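Local coordinates for protein AgaA (PDB 6HLX) that binds the opine agropinic acid as the solute-binding protein of an ABC transporter and probably hands it over for import into the bacterium, at residues S268-T273 against V447-R452; I340-E345 against Y372-M377; I285-G290 against D387-Y392. All blocks are in the same frame, centred on the assembly; numbering follows the deposited sequence. Where two conformers were deposited one is given.

Contact 1: residues S268-T273 against V447-R452. With G9Z (agropinic acid), chain E.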
loop_
_atom_site.group_PDB
_atom_site.type_symbol
_atom_site.label_atom_id
_atom_site.label_comp_id
_atom_site.label_asym_id
_atom_site.label_seq_id
_atom_site.Cartn_x
_atom_site.Cartn_y
_atom_site.Cartn_z
ATOM N N SER A 268 -7.407 2.025 22.984
ATOM C CA SER A 268 -8.302 0.889 23.232
ATOM C C SER A 268 -9.698 1.169 22.698
ATOM O O SER A 268 -10.388 0.228 22.349
ATOM C CB SER A 268 -8.368 0.552 24.718
ATOM O OG SER A 268 -7.083 0.169 25.177
ATOM N N ALA A 269 -10.129 2.456 22.636
ATOM C CA ALA A 269 -11.452 2.799 22.092
ATOM C C ALA A 269 -11.498 2.406 20.622
ATOM O O ALA A 269 -12.493 1.843 20.180
ATOM C CB ALA A 269 -11.742 4.289 22.252
ATOM N N ILE A 270 -10.402 2.634 19.877
ATOM C CA ILE A 270 -10.353 2.231 18.463
ATOM C C ILE A 270 -10.335 0.697 18.338
ATOM O O ILE A 270 -11.149 0.138 17.607
ATOM C CB ILE A 270 -9.175 2.897 17.701
ATOM C CG1 ILE A 270 -9.371 4.437 17.639
ATOM C CG2 ILE A 270 -9.054 2.287 16.278
ATOM C CD1 ILE A 270 -8.160 5.192 17.167
ATOM N N ILE A 271 -9.418 0.027 19.057
ATOM C CA ILE A 271 -9.278 -1.440 19.007
ATOM C C ILE A 271 -10.601 -2.141 19.349
ATOM O O ILE A 271 -11.021 -3.037 18.612
ATOM C CB ILE A 271 -8.096 -1.918 19.905
ATOM C CG1 ILE A 271 -6.744 -1.383 19.367
ATOM C CG2 ILE A 271 -8.077 -3.457 20.059
ATOM C CD1 ILE A 271 -5.587 -1.415 20.370
ATOM N N ASN A 272 -11.247 -1.732 20.459
ATOM C CA ASN A 272 -12.473 -2.370 20.940
ATOM C C ASN A 272 -13.721 -2.051 20.131
ATOM O O ASN A 272 -14.582 -2.921 20.020
ATOM C CB ASN A 272 -12.710 -2.072 22.443
ATOM C CG ASN A 272 -11.620 -2.656 23.317
ATOM O OD1 ASN A 272 -10.986 -3.655 22.965
ATOM N ND2 ASN A 272 -11.360 -2.050 24.473
ATOM N N THR A 273 -13.852 -0.821 19.600
ATOM C CA THR A 273 -15.076 -0.448 18.872
ATOM C C THR A 273 -14.982 -0.610 17.354
ATOM O O THR A 273 -16.023 -0.645 16.714
ATOM C CB THR A 273 -15.561 0.975 19.227
ATOM O OG1 THR A 273 -14.689 1.939 18.638
ATOM C CG2 THR A 273 -15.717 1.213 20.744
ATOM N N VAL A 447 0.452 10.552 12.798
ATOM C CA VAL A 447 0.091 10.066 14.133
ATOM C C VAL A 447 -0.376 8.624 13.953
ATOM O O VAL A 447 -1.095 8.317 12.982
ATOM C CB VAL A 447 -0.957 10.984 14.809
ATOM C CG1 VAL A 447 -1.682 10.255 15.933
ATOM C CG2 VAL A 447 -0.295 12.267 15.330
ATOM N N TYR A 448 0.053 7.720 14.872
ATOM C CA TYR A 448 -0.277 6.296 14.743
ATOM C C TYR A 448 -0.990 5.815 15.995
ATOM O O TYR A 448 -0.602 6.194 17.107
ATOM C CB TYR A 448 1.009 5.473 14.546
ATOM C CG TYR A 448 1.892 5.973 13.427
ATOM C CD1 TYR A 448 2.895 6.910 13.670
ATOM C CD2 TYR A 448 1.775 5.458 12.135
ATOM C CE1 TYR A 448 3.714 7.376 12.641
ATOM C CE2 TYR A 448 2.603 5.901 11.104
ATOM C CZ TYR A 448 3.588 6.843 11.371
ATOM O OH TYR A 448 4.422 7.280 10.375
ATOM N N PHE A 449 -1.993 4.934 15.814
ATOM C CA PHE A 449 -2.776 4.468 16.951
ATOM C C PHE A 449 -2.681 3.002 17.250
ATOM O O PHE A 449 -2.710 2.648 18.429
ATOM C CB PHE A 449 -4.258 4.837 16.759
ATOM C CG PHE A 449 -4.503 6.333 16.759
ATOM C CD1 PHE A 449 -3.951 7.145 17.745
ATOM C CD2 PHE A 449 -5.268 6.926 15.756
ATOM C CE1 PHE A 449 -4.179 8.536 17.741
ATOM C CE2 PHE A 449 -5.496 8.309 15.756
ATOM C CZ PHE A 449 -4.944 9.099 16.740
ATOM N N MET A 450 -2.616 2.137 16.215
ATOM C CA MET A 450 -2.617 0.700 16.474
ATOM C C MET A 450 -2.113 -0.119 15.305
ATOM O O MET A 450 -2.172 0.348 14.160
ATOM C CB MET A 450 -4.058 0.236 16.799
ATOM C CG MET A 450 -5.031 0.454 15.648
ATOM S SD MET A 450 -6.642 -0.278 15.897
ATOM C CE MET A 450 -6.262 -2.028 15.577
ATOM N N TRP A 451 -1.666 -1.349 15.596
ATOM C CA TRP A 451 -1.289 -2.339 14.578
ATOM C C TRP A 451 -2.573 -3.158 14.425
ATOM O O TRP A 451 -3.203 -3.526 15.441
ATOM C CB TRP A 451 -0.211 -3.301 15.090
ATOM C CG TRP A 451 1.123 -2.670 15.280
ATOM C CD1 TRP A 451 1.746 -2.415 16.465
ATOM C CD2 TRP A 451 2.008 -2.203 14.246
ATOM N NE1 TRP A 451 2.980 -1.844 16.237
ATOM C CE2 TRP A 451 3.174 -1.720 14.884
ATOM C CE3 TRP A 451 1.956 -2.211 12.840
ATOM C CZ2 TRP A 451 4.250 -1.187 14.170
ATOM C CZ3 TRP A 451 3.044 -1.714 12.125
ATOM C CH2 TRP A 451 4.170 -1.200 12.792
ATOM N N ARG A 452 -2.972 -3.455 13.196
ATOM C CA ARG A 452 -4.203 -4.243 13.013
ATOM C C ARG A 452 -3.916 -5.597 12.365
ATOM O O ARG A 452 -2.899 -5.759 11.682
ATOM C CB ARG A 452 -5.234 -3.470 12.158
ATOM C CG ARG A 452 -4.831 -3.322 10.688
ATOM C CD ARG A 452 -5.880 -2.581 9.865
ATOM N NE ARG A 452 -5.864 -3.010 8.464
ATOM C CZ ARG A 452 -5.953 -2.188 7.422
ATOM N NH1 ARG A 452 -6.044 -0.875 7.607
ATOM N NH2 ARG A 452 -5.980 -2.673 6.189
HETATM O OAM G9Z E . -7.269 0.004 -0.231
HETATM C CAB G9Z E . -7.675 0.161 0.929
HETATM C CAC G9Z E . -9.020 -0.041 1.300
HETATM C CB G9Z E . -9.092 0.241 2.832
HETATM C CA G9Z E . -7.721 0.785 3.199
HETATM C C G9Z E . -7.168 0.080 4.314
HETATM O O G9Z E . -6.548 -0.998 4.105
HETATM N N G9Z E . -6.928 0.659 1.932
HETATM C CAG G9Z E . -5.446 0.944 1.827
HETATM C CAH G9Z E . -5.201 2.449 1.705
HETATM O OAP G9Z E . -5.658 3.040 2.921
HETATM C CAI G9Z E . -3.725 2.792 1.484
HETATM O OAQ G9Z E . -3.165 1.868 0.517
HETATM C CAJ G9Z E . -3.547 4.235 0.902
HETATM O OAR G9Z E . -2.147 4.505 0.708
HETATM C CAK G9Z E . -4.211 5.385 1.697
HETATM O OAT G9Z E . -4.206 6.585 0.899
HETATM C CAL G9Z E . -3.561 5.612 3.070
HETATM O OAS G9Z E . -4.308 6.601 3.811
HETATM O OXT G9Z E . -7.358 0.557 5.466
#

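Contact 2: residues I340-E345 against Y372-M377. With EDO (1,2-ethanediol), chain B.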
loop_
_atom_site.group_PDB
_atom_site.type_symbol
_atom_site.label_atom_id
_atom_site.label_comp_id
_atom_site.label_asym_id
_atom_site.label_seq_id
_atom_site.Cartn_x
_atom_site.Cartn_y
_atom_site.Cartn_z
ATOM N N ILE A 340 -15.461 7.385 13.835
ATOM C CA ILE A 340 -16.440 7.675 14.894
ATOM C C ILE A 340 -15.733 7.784 16.258
ATOM O O ILE A 340 -15.981 8.738 17.005
ATOM C CB ILE A 340 -17.581 6.623 14.903
ATOM C CG1 ILE A 340 -18.492 6.810 13.662
ATOM C CG2 ILE A 340 -18.389 6.665 16.222
ATOM C CD1 ILE A 340 -19.453 5.619 13.369
ATOM N N ALA A 341 -14.816 6.845 16.546
ATOM C CA ALA A 341 -14.056 6.869 17.805
ATOM C C ALA A 341 -13.200 8.136 17.900
ATOM O O ALA A 341 -13.210 8.798 18.943
ATOM C CB ALA A 341 -13.186 5.624 17.919
ATOM N N ILE A 342 -12.519 8.518 16.793
ATOM C CA ILE A 342 -11.693 9.738 16.773
ATOM C C ILE A 342 -12.556 10.978 17.048
ATOM O O ILE A 342 -12.172 11.833 17.848
ATOM C CB ILE A 342 -10.869 9.838 15.456
ATOM C CG1 ILE A 342 -9.789 8.724 15.442
ATOM C CG2 ILE A 342 -10.224 11.253 15.282
ATOM C CD1 ILE A 342 -9.109 8.491 14.105
ATOM N N GLN A 343 -13.745 11.038 16.418
ATOM C CA GLN A 343 -14.688 12.140 16.583
ATOM C C GLN A 343 -15.086 12.294 18.051
ATOM O O GLN A 343 -15.060 13.409 18.566
ATOM C CB GLN A 343 -15.932 11.886 15.716
ATOM C CG GLN A 343 -17.015 12.955 15.854
ATOM C CD GLN A 343 -18.252 12.547 15.113
ATOM O OE1 GLN A 343 -18.788 11.444 15.303
ATOM N NE2 GLN A 343 -18.733 13.428 14.256
ATOM N N SER A 344 -15.463 11.186 18.718
ATOM C CA SER A 344 -15.883 11.259 20.121
ATOM C C SER A 344 -14.716 11.570 21.057
ATOM O O SER A 344 -14.881 12.360 21.987
ATOM C CB SER A 344 -16.650 10.011 20.546
ATOM O OG SER A 344 -15.910 8.840 20.270
ATOM N N GLU A 345 -13.522 11.014 20.767
ATOM C CA GLU A 345 -12.325 11.294 21.576
ATOM C C GLU A 345 -11.905 12.759 21.501
ATOM O O GLU A 345 -11.574 13.350 22.527
ATOM C CB GLU A 345 -11.144 10.395 21.163
ATOM C CG GLU A 345 -11.312 8.923 21.513
ATOM C CD GLU A 345 -11.386 8.666 23.001
ATOM O OE1 GLU A 345 -12.511 8.487 23.520
ATOM O OE2 GLU A 345 -10.320 8.690 23.655
ATOM N N TYR A 372 -8.873 17.402 1.715
ATOM C CA TYR A 372 -9.299 17.042 3.063
ATOM C C TYR A 372 -8.521 17.866 4.082
ATOM O O TYR A 372 -7.496 18.439 3.717
ATOM C CB TYR A 372 -9.068 15.527 3.305
ATOM C CG TYR A 372 -7.629 15.039 3.249
ATOM C CD1 TYR A 372 -6.820 15.064 4.384
ATOM C CD2 TYR A 372 -7.116 14.432 2.100
ATOM C CE1 TYR A 372 -5.531 14.532 4.373
ATOM C CE2 TYR A 372 -5.808 13.934 2.064
ATOM C CZ TYR A 372 -5.023 13.975 3.208
ATOM O OH TYR A 372 -3.764 13.413 3.224
ATOM N N ASP A 373 -8.986 17.886 5.357
ATOM C CA ASP A 373 -8.315 18.557 6.494
ATOM C C ASP A 373 -7.401 17.482 7.136
ATOM O O ASP A 373 -6.205 17.698 7.312
ATOM C CB ASP A 373 -9.354 19.052 7.512
ATOM C CG ASP A 373 -10.309 20.121 6.990
ATOM O OD1 ASP A 373 -9.963 20.792 6.001
ATOM O OD2 ASP A 373 -11.415 20.266 7.565
ATOM N N PHE A 374 -7.978 16.310 7.439
ATOM C CA PHE A 374 -7.233 15.124 7.888
ATOM C C PHE A 374 -7.977 13.881 7.507
ATOM O O PHE A 374 -9.160 13.955 7.176
ATOM C CB PHE A 374 -6.798 15.148 9.369
ATOM C CG PHE A 374 -7.800 15.036 10.497
ATOM C CD1 PHE A 374 -9.055 15.647 10.405
ATOM C CD2 PHE A 374 -7.429 14.472 11.720
ATOM C CE1 PHE A 374 -9.933 15.647 11.497
ATOM C CE2 PHE A 374 -8.308 14.471 12.812
ATOM C CZ PHE A 374 -9.554 15.060 12.690
ATOM N N THR A 375 -7.262 12.748 7.423
ATOM C CA THR A 375 -7.888 11.494 6.964
ATOM C C THR A 375 -7.424 10.317 7.772
ATOM O O THR A 375 -6.281 10.312 8.244
ATOM C CB THR A 375 -7.668 11.267 5.442
ATOM O OG1 THR A 375 -8.406 10.112 4.995
ATOM C CG2 THR A 375 -6.174 11.056 5.054
ATOM N N VAL A 376 -8.341 9.363 7.994
ATOM C CA VAL A 376 -8.001 8.093 8.642
ATOM C C VAL A 376 -7.002 7.384 7.698
ATOM O O VAL A 376 -7.243 7.246 6.489
ATOM C CB VAL A 376 -9.256 7.230 8.904
ATOM C CG1 VAL A 376 -8.883 5.808 9.326
ATOM C CG2 VAL A 376 -10.142 7.897 9.964
ATOM N N MET A 377 -5.890 6.921 8.271
ATOM C CA MET A 377 -4.831 6.251 7.519
ATOM C C MET A 377 -4.841 4.787 7.940
ATOM O O MET A 377 -4.648 4.497 9.113
ATOM C CB MET A 377 -3.462 6.908 7.901
ATOM C CG MET A 377 -2.227 6.145 7.388
ATOM S SD MET A 377 -0.670 6.987 7.782
ATOM C CE MET A 377 -0.635 6.862 9.639
HETATM C C1 EDO B . -6.791 23.424 3.243
HETATM O O1 EDO B . -7.325 24.393 4.124
HETATM C C2 EDO B . -6.752 22.056 3.966
HETATM O O2 EDO B . -8.066 21.591 4.226
#

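Contact 3: residues I285-G290 against D387-Y392. With EDO (1,2-ethanediol), chain C.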
loop_
_atom_site.group_PDB
_atom_site.type_symbol
_atom_site.label_atom_id
_atom_site.label_comp_id
_atom_site.label_asym_id
_atom_site.label_seq_id
_atom_site.Cartn_x
_atom_site.Cartn_y
_atom_site.Cartn_z
ATOM N N ILE A 285 6.193 5.941 16.759
ATOM C CA ILE A 285 6.185 5.785 15.304
ATOM C C ILE A 285 5.913 4.307 15.017
ATOM O O ILE A 285 6.397 3.426 15.738
ATOM C CB ILE A 285 7.523 6.261 14.650
ATOM C CG1 ILE A 285 7.962 7.676 15.145
ATOM C CG2 ILE A 285 7.424 6.228 13.110
ATOM C CD1 ILE A 285 6.951 8.831 14.848
ATOM N N ALA A 286 5.114 4.032 13.993
ATOM C CA ALA A 286 4.782 2.649 13.645
ATOM C C ALA A 286 5.910 1.946 12.874
ATOM O O ALA A 286 5.773 1.660 11.681
ATOM C CB ALA A 286 3.472 2.574 12.876
ATOM N N ILE A 287 7.012 1.649 13.573
ATOM C CA ILE A 287 8.126 0.928 12.959
ATOM C C ILE A 287 8.061 -0.516 13.466
ATOM O O ILE A 287 8.141 -0.744 14.669
ATOM C CB ILE A 287 9.490 1.626 13.211
ATOM C CG1 ILE A 287 9.499 3.025 12.537
ATOM C CG2 ILE A 287 10.642 0.743 12.647
ATOM C CD1 ILE A 287 10.646 3.853 12.844
ATOM N N PRO A 288 7.900 -1.527 12.584
ATOM C CA PRO A 288 7.843 -2.903 13.101
ATOM C C PRO A 288 9.184 -3.348 13.659
ATOM O O PRO A 288 10.238 -2.852 13.248
ATOM C CB PRO A 288 7.499 -3.756 11.867
ATOM C CG PRO A 288 7.036 -2.768 10.812
ATOM C CD PRO A 288 7.764 -1.483 11.114
ATOM N N LYS A 289 9.136 -4.338 14.563
ATOM C CA LYS A 289 10.323 -5.008 15.085
ATOM C C LYS A 289 11.116 -5.518 13.878
ATOM O O LYS A 289 10.513 -6.017 12.926
ATOM C CB LYS A 289 9.921 -6.201 15.972
ATOM C CG LYS A 289 11.025 -6.592 16.953
ATOM C CD LYS A 289 10.640 -7.801 17.800
ATOM C CE LYS A 289 11.718 -8.188 18.794
ATOM N NZ LYS A 289 12.911 -8.793 18.138
ATOM N N GLY A 290 12.432 -5.325 13.894
ATOM C CA GLY A 290 13.293 -5.778 12.804
ATOM C C GLY A 290 13.643 -4.689 11.808
ATOM O O GLY A 290 14.533 -4.887 10.989
ATOM N N ASP A 387 13.749 2.661 4.105
ATOM C CA ASP A 387 13.373 3.841 3.314
ATOM C C ASP A 387 11.870 3.911 2.993
ATOM O O ASP A 387 11.427 4.883 2.370
ATOM C CB ASP A 387 14.224 4.005 2.044
ATOM C CG ASP A 387 14.051 5.374 1.401
ATOM O OD1 ASP A 387 14.204 6.391 2.117
ATOM O OD2 ASP A 387 13.688 5.423 0.206
ATOM N N TRP A 388 11.066 2.928 3.463
ATOM C CA TRP A 388 9.602 3.049 3.329
ATOM C C TRP A 388 9.178 4.385 3.981
ATOM O O TRP A 388 8.193 5.000 3.582
ATOM C CB TRP A 388 8.871 1.882 4.027
ATOM C CG TRP A 388 8.928 1.867 5.539
ATOM C CD1 TRP A 388 9.820 1.185 6.319
ATOM C CD2 TRP A 388 7.963 2.449 6.445
ATOM N NE1 TRP A 388 9.503 1.341 7.655
ATOM C CE2 TRP A 388 8.351 2.090 7.758
ATOM C CE3 TRP A 388 6.801 3.237 6.271
ATOM C CZ2 TRP A 388 7.599 2.464 8.896
ATOM C CZ3 TRP A 388 6.071 3.626 7.397
ATOM C CH2 TRP A 388 6.487 3.266 8.691
ATOM N N LEU A 389 9.958 4.847 4.978
ATOM C CA LEU A 389 9.696 6.106 5.679
ATOM C C LEU A 389 9.662 7.326 4.760
ATOM O O LEU A 389 8.930 8.279 5.056
ATOM C CB LEU A 389 10.729 6.301 6.804
ATOM C CG LEU A 389 10.624 5.271 7.948
ATOM C CD1 LEU A 389 11.931 5.232 8.794
ATOM C CD2 LEU A 389 9.377 5.563 8.828
ATOM N N SER A 390 10.486 7.342 3.675
ATOM C CA SER A 390 10.516 8.532 2.797
ATOM C C SER A 390 9.151 8.789 2.172
ATOM O O SER A 390 8.736 9.936 2.036
ATOM C CB SER A 390 11.537 8.373 1.681
ATOM O OG SER A 390 12.831 8.686 2.157
ATOM N N ASN A 391 8.454 7.707 1.806
ATOM C CA ASN A 391 7.140 7.799 1.194
ATOM C C ASN A 391 6.134 8.519 2.125
ATOM O O ASN A 391 5.274 9.258 1.647
ATOM C CB ASN A 391 6.664 6.408 0.802
ATOM C CG ASN A 391 5.298 6.372 0.168
ATOM O OD1 ASN A 391 4.960 7.156 -0.760
ATOM N ND2 ASN A 391 4.482 5.473 0.669
ATOM N N TYR A 392 6.305 8.349 3.457
ATOM C CA TYR A 392 5.471 8.980 4.482
ATOM C C TYR A 392 5.936 10.376 4.897
ATOM O O TYR A 392 5.101 11.231 5.186
ATOM C CB TYR A 392 5.446 8.071 5.745
ATOM C CG TYR A 392 4.508 6.901 5.574
ATOM C CD1 TYR A 392 4.864 5.798 4.791
ATOM C CD2 TYR A 392 3.257 6.899 6.177
ATOM C CE1 TYR A 392 3.965 4.756 4.563
ATOM C CE2 TYR A 392 2.357 5.850 5.971
ATOM C CZ TYR A 392 2.722 4.779 5.170
ATOM O OH TYR A 392 1.800 3.794 4.921
HETATM C C1 EDO C . 4.555 -4.962 14.101
HETATM O O1 EDO C . 3.782 -5.756 13.224
HETATM C C2 EDO C . 5.789 -5.773 14.548
HETATM O O2 EDO C . 6.518 -5.007 15.477
#

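Contact 1: residues S268-T273 against V447-R452
Ile270 meets Phe449 and Met450 through two different branches. Its CD1 lies 3.7 Å from CD2 of the Phe449 ring, the two side chains crossing at about a right angle. Its CG2, anti to the backbone N of Ile270, instead reaches SD of Met450 at 3.5 Å. One helical step on, Ile271 brings CG1 to 3.6 Å from the same Met450 SD. Its CB does not point straight at the strand, but CG1, anti to the carbonyl carbon, carries the side chain closer. Met450 was modelled in two conformers; its distances belong to one of them, in which the chain is bent at chi3.

Helix 267-274 thus packs on strand 446-451 of the six-stranded mixed sheet, the local axes 8.4 Å apart at an angle of 42°. Phe449 and Met450 can both point toward the helix because they form a classic beta bulge opposite Met241 on strand 240-245. Thr338 of helix 333-347 touches Ile270 as well.

Past the bulge, Arg452 turns away from the helix toward agropinic acid. Its NH2 donates to ligand O at 2.7 Å in a nearly straight bond (167°), and its NH1 to ligand OXT at 2.9 Å, more bent at 145°. Two nitrogens thus grip the two carboxylate oxygens, with O at the guanidinium edge; Gln454 OE1 accepts a further bond from NH2 and probably helps to hold the guanidinium in place.

Contact 2: residues I340-E345 against Y372-M377
Ile342 touches Phe374 and Val376 with two separate methyl groups. CD1 of Ile342 extends to CG2 of Val376 at 4.3 Å, while CG2 of Ile342 stands 4.5 Å from CE2 of Phe374, approaching that ring obliquely. With CG2 anti to the backbone N and CG1 beside it (chi1 -68°), the two branches of Ile342 go to different partners. Both partners point toward the helix, being two apart on the strand, and the single isoleucine projects toward them. The packing between the segments is light, with 89 Å² buried in all. Leu326 of the neighbouring strand 322-327 touches both Ile342 and Phe374 and so completes the apolar layer, to which Leu346 and Thr338 of the helix also contribute.

On the other side of the strand, the methyl CG2 of Thr375 lies over one face of the Tyr372 ring, 3.5 Å above its plane and offset toward the rim.

Hydrogen bonds and charges tie each segment to its surroundings. Gln343 NE2 donates to Val353 O, linking the helix to strand 351-356. Buried Glu345 is held at both oxygens, OE1 by a salt bridge to Lys348 and OE2 by the backbone N of Asp266; it is also a zinc ligand seen for this protein, though that metal is absent here. Thr375 OG1 is bonded to Leu327 O and to Arg363 NH1, and since Arg363 NH2 binds agropinic acid, Thr375 is a second-shell partner that probably helps to orient it. Asp373 OD1 accepts from O2 of a 1,2-ethanediol at 2.7 Å, the diol probably coming from crystallisation.

Helix 333-347 joins the parallel neighbours 322-327 and 351-356, a beta-alpha-beta crossover that lies against the six-stranded mixed sheet of this periplasmic binding protein, whose strand 374-379 carries pocket residue Met377.

Contact 3: residues I285-G290 against D387-Y392
The Trp388 indole is approached obliquely by the loop: the carbonyl O of Ala286 stands 3.4 Å from CZ2 of Trp388, and CG1 of Ile287 comes to 4.1 Å from that same CZ2. One indole face carries CD2 of Leu389, 3.5 Å above the plane and offset toward the rim, and CE1 of Tyr392 lies in plane at an edge. The relation is mutual, for Trp388 CZ3 sits 3.6 Å above a face of the Tyr392 ring, whose edge meets the backbone O of Trp388. Phe471 adds an edge-to-face contact with the indole, and Tyr291 meets it with planes at about 90°.

This ring reaches the loop because Trp388 CG sits between its own backbone N and carbonyl carbon (chi1 70°). Leu389 adds a looser touch, its CD1 being 4.5 Å from CD1 of Ile287; Phe436 and Val437 of helix 426-443 back these two residues. The Ala286 O is buried without a hydrogen-bonding partner in the model and lies near CZ2 and CH2 of the indole.

Within 387-392, Ser390 OG donates to OD1 of Asp387 at 2.7 Å, on the syn side and 26° out of the carboxylate plane. The same OD1 forms a salt bridge with Arg421, which probably stabilises the charge of Asp387. On the loop side, Lys289 N donates to O2 of a 1,2-ethanediol at 2.9 Å.

Away from the annotated sites, the contact seats an irregular loop on the helix that follows strand 374-379; at Ala286 that loop makes an inverse gamma turn, closed by a weak bond from Ile287 N to Ile285 O.

In the fold
Strand 446-451 links all three contacts. Toward contact 2, whose centre is 12 Å from that of contact 1, Phe449 CE2 packs on Ile342 CD1 at 4.0 Å, and Ile270 CG1 meets Ala341 CB at the same distance, so helices 267-274 and 333-347 touch here. Toward contact 3, centred 18 Å from contact 1, Tyr448 CD2 lies 3.4 Å from Ala286 CB, and Trp451 CH2 is 3.5 Å from Ala286 O. Contacts 2 and 3 meet where Met377 SD touches Tyr392 CE2 at 3.7 Å. Contact 1 binds agropinic acid through Arg452; Val376 touches the ligand through its backbone O, its side chain lying about 7 Å away and that of Trp388 about 11 Å.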